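Local structure of putative gdp-fucose protein o-fucosyltransferase 1 (Caenorhabditis elegans, 3ZY2) at residues D6-I11 / A36-L41; V12-M17 / G123-Q128; G21-Q26 / P44-F49; G29-A34 / A69-V74. The protein is a putative fucosyltransferase of the GT-B clan, with a parallel sheet in each of two Rossmann-like halves and a pocket that holds guanosine-5'-diphosphate. All blocks are in the same frame, centred on the assembly; numbering follows the deposited sequence.

Contact 1: D6-I11 / A36-L41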
# COMPACT_ATOMS: atom_id res chain seq x y z
N ASP A 6 0.38 -14.25 -26.47
CA ASP A 6 -0.99 -13.91 -26.10
C ASP A 6 -1.33 -12.46 -26.48
O ASP A 6 -0.76 -11.51 -25.93
CB ASP A 6 -1.19 -14.16 -24.59
CG ASP A 6 -2.64 -14.00 -24.14
OD1 ASP A 6 -3.50 -13.49 -24.90
OD2 ASP A 6 -2.93 -14.40 -22.99
N PRO A 7 -2.27 -12.28 -27.44
CA PRO A 7 -2.66 -10.93 -27.86
C PRO A 7 -3.22 -10.08 -26.72
O PRO A 7 -3.15 -8.85 -26.80
CB PRO A 7 -3.77 -11.17 -28.90
CG PRO A 7 -4.10 -12.62 -28.85
CD PRO A 7 -3.00 -13.35 -28.15
N ASN A 8 -3.77 -10.73 -25.70
CA ASN A 8 -4.28 -10.01 -24.52
C ASN A 8 -3.19 -9.57 -23.56
O ASN A 8 -3.42 -8.74 -22.69
CB ASN A 8 -5.29 -10.86 -23.74
CG ASN A 8 -6.62 -11.04 -24.48
OD1 ASN A 8 -7.50 -11.74 -23.99
ND2 ASN A 8 -6.76 -10.40 -25.65
N GLY A 9 -2.00 -10.14 -23.70
CA GLY A 9 -0.88 -9.73 -22.86
C GLY A 9 -0.66 -10.62 -21.65
O GLY A 9 -1.25 -11.72 -21.54
N TYR A 10 0.18 -10.13 -20.75
CA TYR A 10 0.71 -10.91 -19.63
C TYR A 10 0.60 -10.19 -18.30
O TYR A 10 0.51 -8.96 -18.23
CB TYR A 10 2.20 -11.26 -19.87
CG TYR A 10 2.37 -12.11 -21.08
CD1 TYR A 10 2.43 -11.53 -22.36
CD2 TYR A 10 2.42 -13.50 -20.98
CE1 TYR A 10 2.56 -12.32 -23.49
CE2 TYR A 10 2.54 -14.29 -22.11
CZ TYR A 10 2.61 -13.70 -23.36
OH TYR A 10 2.74 -14.52 -24.45
N ILE A 11 0.63 -10.98 -17.23
CA ILE A 11 0.81 -10.48 -15.87
C ILE A 11 2.03 -11.15 -15.29
O ILE A 11 2.16 -12.37 -15.40
CB ILE A 11 -0.42 -10.80 -14.98
CG1 ILE A 11 -1.64 -9.98 -15.41
CG2 ILE A 11 -0.13 -10.54 -13.50
CD1 ILE A 11 -2.95 -10.62 -14.97
N ALA A 36 -9.55 -13.71 -14.58
CA ALA A 36 -10.60 -12.69 -14.74
C ALA A 36 -10.21 -11.61 -15.74
O ALA A 36 -11.06 -11.15 -16.52
CB ALA A 36 -10.97 -12.08 -13.39
N LEU A 37 -8.93 -11.22 -15.75
CA LEU A 37 -8.43 -10.24 -16.72
C LEU A 37 -8.19 -10.79 -18.12
O LEU A 37 -7.94 -10.03 -19.07
CB LEU A 37 -7.15 -9.55 -16.23
CG LEU A 37 -7.26 -8.35 -15.28
CD1 LEU A 37 -5.95 -7.56 -15.27
CD2 LEU A 37 -8.42 -7.46 -15.65
N ASP A 38 -8.26 -12.12 -18.24
CA ASP A 38 -7.94 -12.85 -19.47
C ASP A 38 -6.55 -12.53 -20.02
O ASP A 38 -6.35 -12.37 -21.22
CB ASP A 38 -9.04 -12.69 -20.54
CG ASP A 38 -9.07 -13.85 -21.52
OD1 ASP A 38 -8.47 -14.91 -21.23
OD2 ASP A 38 -9.71 -13.69 -22.59
N ARG A 39 -5.57 -12.47 -19.12
CA ARG A 39 -4.18 -12.33 -19.49
C ARG A 39 -3.46 -13.60 -19.03
O ARG A 39 -3.83 -14.21 -18.02
CB ARG A 39 -3.55 -11.13 -18.78
CG ARG A 39 -3.87 -9.79 -19.45
CD ARG A 39 -3.20 -8.66 -18.71
NE ARG A 39 -3.46 -7.37 -19.36
CZ ARG A 39 -2.57 -6.69 -20.09
NH1 ARG A 39 -1.33 -7.14 -20.26
NH2 ARG A 39 -2.91 -5.53 -20.62
N THR A 40 -2.42 -13.97 -19.77
CA THR A 40 -1.57 -15.09 -19.38
C THR A 40 -0.74 -14.71 -18.16
O THR A 40 -0.16 -13.62 -18.11
CB THR A 40 -0.64 -15.50 -20.52
OG1 THR A 40 -1.43 -15.97 -21.61
CG2 THR A 40 0.28 -16.64 -20.10
N LEU A 41 -0.71 -15.60 -17.15
CA LEU A 41 0.08 -15.38 -15.95
C LEU A 41 1.46 -15.97 -16.09
O LEU A 41 1.61 -17.17 -16.36
CB LEU A 41 -0.61 -15.98 -14.72
CG LEU A 41 0.14 -15.75 -13.40
CD1 LEU A 41 0.23 -14.25 -13.09
CD2 LEU A 41 -0.55 -16.53 -12.27
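R39 reaches across the backbone of N8-I11 with its whole length. Its CB packs against I11 CD1 at 3.9 Å, and CG lies 3.4 Å from N8 O. CD then meets I11 CG1, the two side chains running roughly perpendicular to each other. The chain is extended from CG to NE (chi2 -179°, chi3 178°), which carries NE past N8 O at 3.6 Å. At the tip, N8 O sits over the centre of one guanidinium face, 3.4 Å from CZ, while NH1 donates to Y10 O at 3.3 Å with the acceptor tilted from the guanidinium plane. NH2 turns elsewhere, to the carbonyl of Y166.

Beside this arm the backbones pair directly: T40 N donates to G9 O, and I11 N to T40 O at 2.9 Å. On the sheet face of Y10 and T40, T40 CB lies 3.7 Å from Y10 CD2. T40 OG1 gives a hydrogen bond of 2.6 Å to D6 OD2, on the lone pair away from OD1, and R73 forms a salt bridge with the same oxygen. On the other face L41 CD1 touches I11 CG2. D38, in a Schellman motif, also bridges to R73. Parallel pairing of Y10-T40 and I11-L41, joined by helix 20-37, is that of a right-handed beta-alpha-beta crossover in a Rossmann-like sheet.

Contact 2: V12-M17 / G123-Q128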
# COMPACT_ATOMS: atom_id res chain seq x y z
N VAL A 12 2.90 -10.37 -14.66
CA VAL A 12 4.07 -10.91 -13.94
C VAL A 12 4.11 -10.23 -12.58
O VAL A 12 3.75 -9.05 -12.46
CB VAL A 12 5.40 -10.75 -14.74
CG1 VAL A 12 5.74 -9.27 -15.01
CG2 VAL A 12 6.55 -11.47 -14.02
N PHE A 13 4.50 -10.97 -11.55
CA PHE A 13 4.49 -10.41 -10.19
C PHE A 13 5.52 -11.08 -9.31
O PHE A 13 5.97 -12.20 -9.60
CB PHE A 13 3.09 -10.52 -9.54
CG PHE A 13 2.78 -11.89 -8.98
CD1 PHE A 13 2.47 -12.95 -9.83
CD2 PHE A 13 2.84 -12.10 -7.60
CE1 PHE A 13 2.22 -14.23 -9.31
CE2 PHE A 13 2.59 -13.39 -7.06
CZ PHE A 13 2.28 -14.44 -7.92
N CYS A 14 5.87 -10.37 -8.24
CA CYS A 14 6.68 -10.90 -7.16
C CYS A 14 5.78 -11.34 -6.00
O CYS A 14 4.99 -10.52 -5.51
CB CYS A 14 7.65 -9.86 -6.63
SG CYS A 14 8.68 -10.57 -5.32
N PRO A 15 5.94 -12.61 -5.54
CA PRO A 15 5.28 -13.00 -4.29
C PRO A 15 6.17 -12.49 -3.17
O PRO A 15 6.89 -13.25 -2.52
CB PRO A 15 5.28 -14.53 -4.35
CG PRO A 15 6.39 -14.91 -5.26
CD PRO A 15 6.79 -13.69 -6.08
N CYS A 16 6.12 -11.18 -2.97
CA CYS A 16 7.17 -10.49 -2.23
C CYS A 16 6.85 -10.28 -0.76
O CYS A 16 7.54 -9.53 -0.07
CB CYS A 16 7.48 -9.14 -2.90
SG CYS A 16 8.95 -9.11 -3.98
N MET A 17 5.80 -10.95 -0.30
CA MET A 17 5.43 -10.88 1.10
C MET A 17 5.46 -12.23 1.79
O MET A 17 4.79 -13.18 1.39
CB MET A 17 4.06 -10.25 1.27
CG MET A 17 3.72 -10.12 2.72
SD MET A 17 2.32 -9.07 3.01
CE MET A 17 1.02 -10.10 2.37
N GLY A 123 14.15 -6.05 -4.55
CA GLY A 123 15.39 -5.94 -5.33
C GLY A 123 15.86 -7.24 -5.95
O GLY A 123 15.88 -7.34 -7.18
N PRO A 124 16.25 -8.23 -5.12
CA PRO A 124 16.77 -9.51 -5.64
C PRO A 124 15.82 -10.25 -6.60
O PRO A 124 16.30 -10.86 -7.56
CB PRO A 124 17.03 -10.33 -4.37
CG PRO A 124 17.32 -9.28 -3.32
CD PRO A 124 16.37 -8.17 -3.65
N TYR A 125 14.51 -10.17 -6.36
CA TYR A 125 13.54 -10.82 -7.26
C TYR A 125 13.61 -10.30 -8.68
O TYR A 125 13.77 -11.08 -9.64
CB TYR A 125 12.12 -10.66 -6.72
CG TYR A 125 11.12 -11.48 -7.49
CD1 TYR A 125 10.83 -12.78 -7.09
CD2 TYR A 125 10.45 -10.95 -8.59
CE1 TYR A 125 9.92 -13.55 -7.77
CE2 TYR A 125 9.50 -11.71 -9.28
CZ TYR A 125 9.25 -13.01 -8.86
OH TYR A 125 8.31 -13.77 -9.51
N TRP A 126 13.51 -8.99 -8.84
CA TRP A 126 13.55 -8.41 -10.18
C TRP A 126 14.96 -8.45 -10.77
O TRP A 126 15.10 -8.65 -11.97
CB TRP A 126 12.94 -7.01 -10.18
CG TRP A 126 11.47 -7.02 -9.81
CD1 TRP A 126 10.93 -6.59 -8.62
CD2 TRP A 126 10.36 -7.50 -10.60
NE1 TRP A 126 9.56 -6.76 -8.63
CE2 TRP A 126 9.18 -7.32 -9.83
CE3 TRP A 126 10.24 -8.07 -11.88
CZ2 TRP A 126 7.91 -7.67 -10.29
CZ3 TRP A 126 8.96 -8.41 -12.35
CH2 TRP A 126 7.82 -8.23 -11.55
N ASP A 127 15.99 -8.33 -9.91
CA ASP A 127 17.39 -8.48 -10.34
C ASP A 127 17.61 -9.84 -10.99
O ASP A 127 18.29 -9.95 -12.02
CB ASP A 127 18.36 -8.36 -9.16
CG ASP A 127 18.74 -6.92 -8.83
OD1 ASP A 127 18.37 -6.00 -9.59
OD2 ASP A 127 19.44 -6.74 -7.80
N GLN A 128 17.02 -10.88 -10.39
CA GLN A 128 17.18 -12.27 -10.85
C GLN A 128 16.78 -12.44 -12.31
O GLN A 128 17.38 -13.25 -13.03
CB GLN A 128 16.40 -13.24 -9.96
CG GLN A 128 16.03 -14.61 -10.60
CD GLN A 128 17.23 -15.46 -11.01
OE1 GLN A 128 18.34 -15.29 -10.51
NE2 GLN A 128 16.99 -16.39 -11.94
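The C14-C16 disulfide loop, which follows strand 10-13 of the parallel sheet, packs on Y125 and W126 of helix 122-128. C14 brings its sulfur over one face of the Y125 ring, displaced toward the rim, with SG 3.4 Å from Y125 CG. Its CB lies above the same ring, 3.8 Å from the centroid, in a CH-pi contact. SG takes up this place because it stands anti to the backbone N (chi1 -178°). P15, the centre of an inverse gamma turn, places CD 3.6 Å from Y125 CE1, while C16 SG reaches the ring obliquely and from farther off.

Y125 OH gives a weak hydrogen bond of 2.8 Å to F13 O and also accepts one from the backbone N of N45. The edge of the Y125 ring is turned to the face of the W126 indole, with Y125 CD2 over its centre. W126 CH2, at the indole edge, meets V12 CG1 at 4.2 Å, and CZ2 is 4.0 Å from C14 N. W126 NE1 is bonded to S172. Every residue that touches here is buried. With sulfur and CB both over the tyrosine face, sulfur and aromatic carbon carry most of the contact, while the tyrosine hydroxyl has two backbone partners within a largely apolar setting.

Contact 3: G21-Q26 / P44-F49. With GDP (guanosine-5'-diphosphate), chain C.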
# COMPACT_ATOMS: atom_id res chain seq x y z
N GLY A 21 4.18 -20.15 2.79
CA GLY A 21 2.74 -20.20 3.00
C GLY A 21 2.07 -18.90 2.60
O GLY A 21 1.00 -18.92 1.99
N ASN A 22 2.68 -17.77 2.91
CA ASN A 22 2.13 -16.47 2.48
C ASN A 22 2.16 -16.31 0.96
O ASN A 22 1.21 -15.78 0.36
CB ASN A 22 2.91 -15.28 3.10
CG ASN A 22 2.76 -15.14 4.63
OD1 ASN A 22 3.30 -14.17 5.19
ND2 ASN A 22 2.08 -16.06 5.29
N GLN A 23 3.22 -16.80 0.32
CA GLN A 23 3.41 -16.63 -1.12
C GLN A 23 2.36 -17.44 -1.86
O GLN A 23 1.76 -16.96 -2.83
CB GLN A 23 4.78 -17.11 -1.52
CG GLN A 23 5.90 -16.23 -0.97
CD GLN A 23 7.24 -16.88 -1.10
OE1 GLN A 23 7.51 -17.60 -2.08
NE2 GLN A 23 8.12 -16.66 -0.10
N VAL A 24 2.14 -18.69 -1.42
CA VAL A 24 1.13 -19.54 -2.04
C VAL A 24 -0.26 -18.94 -1.81
O VAL A 24 -1.08 -18.94 -2.71
CB VAL A 24 1.20 -20.99 -1.53
CG1 VAL A 24 0.05 -21.83 -2.08
CG2 VAL A 24 2.54 -21.61 -1.94
N ASP A 25 -0.51 -18.43 -0.60
CA ASP A 25 -1.81 -17.84 -0.23
C ASP A 25 -2.19 -16.69 -1.19
O ASP A 25 -3.31 -16.64 -1.71
CB ASP A 25 -1.75 -17.38 1.23
CG ASP A 25 -3.09 -17.40 1.90
OD1 ASP A 25 -3.86 -18.37 1.68
OD2 ASP A 25 -3.38 -16.45 2.64
N GLN A 26 -1.22 -15.83 -1.49
CA GLN A 26 -1.47 -14.73 -2.42
C GLN A 26 -1.50 -15.24 -3.86
O GLN A 26 -2.29 -14.76 -4.68
CB GLN A 26 -0.41 -13.63 -2.26
CG GLN A 26 -0.61 -12.80 -1.01
CD GLN A 26 0.15 -11.49 -1.08
OE1 GLN A 26 1.38 -11.49 -1.06
NE2 GLN A 26 -0.57 -10.38 -1.19
N PRO A 44 5.29 -17.32 -10.97
CA PRO A 44 6.29 -16.63 -10.16
C PRO A 44 7.44 -17.54 -9.76
O PRO A 44 7.25 -18.76 -9.65
CB PRO A 44 5.51 -16.24 -8.91
CG PRO A 44 4.47 -17.31 -8.77
CD PRO A 44 4.07 -17.64 -10.21
N ASN A 45 8.62 -16.97 -9.56
CA ASN A 45 9.62 -17.66 -8.74
C ASN A 45 9.16 -17.53 -7.30
O ASN A 45 8.75 -16.43 -6.85
CB ASN A 45 10.98 -17.00 -8.88
CG ASN A 45 11.61 -17.23 -10.24
OD1 ASN A 45 11.43 -18.30 -10.87
ND2 ASN A 45 12.37 -16.25 -10.68
N PHE A 46 9.18 -18.65 -6.58
CA PHE A 46 8.99 -18.56 -5.13
C PHE A 46 10.28 -18.14 -4.44
O PHE A 46 11.32 -18.11 -5.07
CB PHE A 46 8.45 -19.88 -4.58
CG PHE A 46 7.06 -20.18 -5.08
CD1 PHE A 46 5.98 -19.50 -4.51
CD2 PHE A 46 6.83 -21.09 -6.12
CE1 PHE A 46 4.65 -19.73 -4.96
CE2 PHE A 46 5.49 -21.32 -6.58
CZ PHE A 46 4.42 -20.64 -5.98
N ILE A 47 10.18 -17.79 -3.17
CA ILE A 47 11.29 -17.15 -2.50
C ILE A 47 11.60 -17.87 -1.21
O ILE A 47 10.71 -18.13 -0.40
CB ILE A 47 10.97 -15.66 -2.24
CG1 ILE A 47 10.67 -14.93 -3.56
CG2 ILE A 47 12.16 -14.98 -1.56
CD1 ILE A 47 10.27 -13.47 -3.42
N GLU A 48 12.89 -18.18 -1.01
CA GLU A 48 13.40 -18.79 0.22
C GLU A 48 14.33 -17.82 0.92
O GLU A 48 15.16 -17.20 0.27
CB GLU A 48 14.16 -20.07 -0.10
CG GLU A 48 13.26 -21.24 -0.44
CD GLU A 48 14.02 -22.50 -0.74
OE1 GLU A 48 15.28 -22.53 -0.63
OE2 GLU A 48 13.40 -23.49 -1.11
N PHE A 49 14.21 -17.71 2.23
CA PHE A 49 15.04 -16.80 2.99
C PHE A 49 16.06 -17.47 3.90
O PHE A 49 16.93 -16.78 4.46
CB PHE A 49 14.17 -15.87 3.84
CG PHE A 49 13.29 -14.97 3.03
CD1 PHE A 49 13.79 -13.86 2.38
CD2 PHE A 49 11.92 -15.24 2.94
CE1 PHE A 49 12.95 -13.03 1.64
CE2 PHE A 49 11.07 -14.41 2.21
CZ PHE A 49 11.58 -13.30 1.56
PB GDP C . 3.32 -19.25 8.55
O1B GDP C . 3.44 -20.61 9.13
O2B GDP C . 2.08 -18.56 7.91
O3B GDP C . 4.66 -18.30 8.73
O3A GDP C . 3.98 -20.02 7.16
PA GDP C . 4.99 -19.29 5.98
O1A GDP C . 5.08 -20.86 5.23
O2A GDP C . 4.67 -18.18 5.33
O5' GDP C . 6.22 -19.03 7.26
C5' GDP C . 6.47 -20.29 7.41
C4' GDP C . 7.69 -20.86 7.44
O4' GDP C . 8.58 -21.34 8.36
C3' GDP C . 7.58 -21.79 6.41
O3' GDP C . 7.87 -21.57 4.71
C2' GDP C . 9.38 -23.04 6.34
O2' GDP C . 10.27 -22.20 5.74
C1' GDP C . 9.28 -22.88 7.85
N9 GDP C . 8.48 -23.81 8.24
C8 GDP C . 6.86 -23.60 9.05
N7 GDP C . 6.81 -24.89 9.07
C5 GDP C . 7.61 -25.80 8.67
C6 GDP C . 7.97 -27.49 8.49
O6 GDP C . 7.08 -28.06 8.92
N1 GDP C . 8.93 -27.53 8.01
C2 GDP C . 9.89 -26.91 7.53
N2 GDP C . 10.76 -27.17 7.10
N3 GDP C . 10.02 -25.34 7.47
C4 GDP C . 8.79 -24.91 8.09
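Two hydrogen bonds carry the contact, both made by the side-chain amide of Q23 with the backbone of I47. I47 N donates to Q23 OE1 at 2.9 Å, its nitrogen tilted 27° from the amide carbonyl plane. Q23 NE2 in turn donates to I47 O at 3.0 Å, nearly straight at 170° and within the amide plane. NE2 also has a bond to G18 O. The glutamine is extended beyond CG (chi2 167°), which carries its amide from the helix to the strand.

Packing is lighter. Q23 OE1 lies in the plane of the F46 ring, 3.4 Å from CD1, and the amide and ring are nearly coplanar. V24 CG2 approaches F46 CE1 at 4.1 Å, and Q23 NE2 lies beside I47 CB.

Phosphate binding uses the same helical turn. G21 N donates to O1A of guanosine-5'-diphosphate at 2.7 Å, and N22 N to O2A at 3.2 Å. T335, S334, R219, H217 and D313 bind the ligand too.

Strand 46-48 runs almost antiparallel to the helix segment, and its residues F46 and E48 bond to the neighbouring strand 55-57. The Q23 amide thus serves I47 N and O on the helix side much as a strand would. Meanwhile the backbone N-H groups of G21 and N22, in the first helical turn, would favour the negatively charged alpha-phosphate, probably with help from the helix dipole.

Contact 4: G29-A34 / A69-V74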
# COMPACT_ATOMS: atom_id res chain seq x y z
N GLY A 29 -4.93 -16.13 -5.17
CA GLY A 29 -5.67 -14.91 -5.57
C GLY A 29 -5.19 -14.34 -6.88
O GLY A 29 -5.98 -13.87 -7.70
N VAL A 30 -3.88 -14.42 -7.13
CA VAL A 30 -3.36 -13.92 -8.40
C VAL A 30 -3.81 -14.76 -9.59
O VAL A 30 -4.13 -14.24 -10.66
CB VAL A 30 -1.82 -13.73 -8.40
CG1 VAL A 30 -1.39 -13.14 -9.74
CG2 VAL A 30 -1.34 -12.82 -7.24
N LEU A 31 -3.86 -16.08 -9.40
CA LEU A 31 -4.37 -16.96 -10.44
C LEU A 31 -5.80 -16.55 -10.84
O LEU A 31 -6.09 -16.45 -12.03
CB LEU A 31 -4.34 -18.40 -9.96
CG LEU A 31 -2.96 -19.07 -10.09
CD1 LEU A 31 -2.85 -20.27 -9.16
CD2 LEU A 31 -2.67 -19.52 -11.51
N ALA A 32 -6.64 -16.30 -9.84
CA ALA A 32 -8.03 -15.88 -10.09
C ALA A 32 -8.08 -14.54 -10.82
O ALA A 32 -8.86 -14.35 -11.78
CB ALA A 32 -8.80 -15.83 -8.80
N PHE A 33 -7.22 -13.61 -10.38
CA PHE A 33 -7.11 -12.29 -11.00
C PHE A 33 -6.72 -12.37 -12.48
O PHE A 33 -7.35 -11.71 -13.33
CB PHE A 33 -6.10 -11.47 -10.19
CG PHE A 33 -5.80 -10.09 -10.76
CD1 PHE A 33 -6.75 -9.07 -10.67
CD2 PHE A 33 -4.56 -9.80 -11.32
CE1 PHE A 33 -6.46 -7.79 -11.17
CE2 PHE A 33 -4.27 -8.51 -11.82
CZ PHE A 33 -5.23 -7.52 -11.72
N ALA A 34 -5.72 -13.19 -12.81
CA ALA A 34 -5.25 -13.34 -14.19
C ALA A 34 -6.34 -13.93 -15.07
O ALA A 34 -6.54 -13.47 -16.20
CB ALA A 34 -3.99 -14.21 -14.25
N ALA A 69 -2.18 -25.04 -15.54
CA ALA A 69 -2.71 -24.61 -16.84
C ALA A 69 -4.16 -25.03 -17.03
O ALA A 69 -4.87 -24.46 -17.88
CB ALA A 69 -1.84 -25.15 -17.97
N LYS A 70 -4.63 -26.00 -16.26
CA LYS A 70 -6.04 -26.44 -16.37
C LYS A 70 -6.97 -25.41 -15.73
O LYS A 70 -8.19 -25.41 -15.96
CB LYS A 70 -6.23 -27.81 -15.74
CG LYS A 70 -5.33 -28.89 -16.35
CD LYS A 70 -6.01 -29.65 -17.45
CE LYS A 70 -5.30 -31.00 -17.69
NZ LYS A 70 -5.23 -31.88 -16.49
N TYR A 71 -6.38 -24.51 -14.94
CA TYR A 71 -7.15 -23.43 -14.36
C TYR A 71 -7.17 -22.17 -15.23
O TYR A 71 -8.24 -21.58 -15.47
CB TYR A 71 -6.68 -23.10 -12.93
CG TYR A 71 -7.46 -21.95 -12.36
CD1 TYR A 71 -8.82 -22.09 -12.05
CD2 TYR A 71 -6.87 -20.69 -12.21
CE1 TYR A 71 -9.55 -21.03 -11.56
CE2 TYR A 71 -7.60 -19.62 -11.72
CZ TYR A 71 -8.94 -19.79 -11.41
OH TYR A 71 -9.66 -18.72 -10.93
N THR A 72 -6.00 -21.75 -15.69
CA THR A 72 -5.88 -20.53 -16.48
C THR A 72 -4.62 -20.58 -17.33
O THR A 72 -3.74 -21.39 -17.05
CB THR A 72 -5.90 -19.29 -15.56
OG1 THR A 72 -6.20 -18.11 -16.32
CG2 THR A 72 -4.57 -19.14 -14.78
N ARG A 73 -4.53 -19.73 -18.35
CA ARG A 73 -3.33 -19.66 -19.17
C ARG A 73 -2.13 -19.18 -18.39
O ARG A 73 -2.19 -18.15 -17.72
CB ARG A 73 -3.52 -18.74 -20.37
CG ARG A 73 -4.58 -19.20 -21.30
CD ARG A 73 -4.47 -18.51 -22.67
NE ARG A 73 -4.54 -17.05 -22.60
CZ ARG A 73 -5.62 -16.34 -22.27
NH1 ARG A 73 -6.77 -16.95 -22.01
NH2 ARG A 73 -5.56 -15.02 -22.23
N VAL A 74 -1.04 -19.94 -18.52
CA VAL A 74 0.20 -19.67 -17.82
C VAL A 74 1.41 -19.87 -18.74
O VAL A 74 1.31 -20.59 -19.75
CB VAL A 74 0.37 -20.61 -16.59
CG1 VAL A 74 -0.70 -20.34 -15.53
CG2 VAL A 74 0.37 -22.09 -17.01
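The Y71 ring meets helix 20-37 edge on. L31 C and O and A32 N lie at its rim, near the ring plane, with L31 O 3.5 Å from Y71 CE2. L31 CB approaches the same CE2 carbon at 3.9 Å. Other partners of the ring come from elsewhere in the chain: K35, one turn further along the helix, makes a cation-pi contact and also donates through NZ to Y71 O, while the Y190 ring meets that of Y71 with the planes at about 40°. The ring reaches the helix because Y71 CG stands anti to the backbone N (chi1 178°). Beyond it the hydroxyl stops against A32, with OH 3.4 Å from A32 CA and 3.7 Å from A32 CB.

The helix in question is the crossover between strands 10-13 and 40-42 of the parallel sheet, and the loop 69-74 runs into strand 74-75, the outermost strand beside 40-42. Through Y71 and T72 the loop packs on the flank of the crossover helix just before it joins the sheet.

Next along the chain, T72 turns its methyl to the helix: CG2, set between the backbone N and the carbonyl carbon, is 3.8 Å from L31 CD2. L31 also packs on L41 and on V68, so it touches strand 40-42 and helix 65-68 as well as the loop. A34 directs its CB toward the loop and touches L41 and I11 of the sheet. One residue after T72, the backbone of R73 pairs with that of L41.

How the contacts relate
All four contacts are largely buried, though D38 at the margin of contact 1 is exposed and Y71 and A32 of contact 4 are partly so. Helix 20-37 runs through three of them: its first turns serve contact 3, its middle contact 4 and its end contact 1. Contacts 1 and 2 share strand 10-13, and L41 of one touches F13 of the other. Contact 1 is strand pairing with charged groups at its margin; its I11 packs on A34 of contact 4. Contact 2 relies on sulfur and rings, contact 4 on van der Waals packing, and contact 3, at the ligand, on amide hydrogen bonds. P15 packs on N45 where contacts 2 and 3 meet.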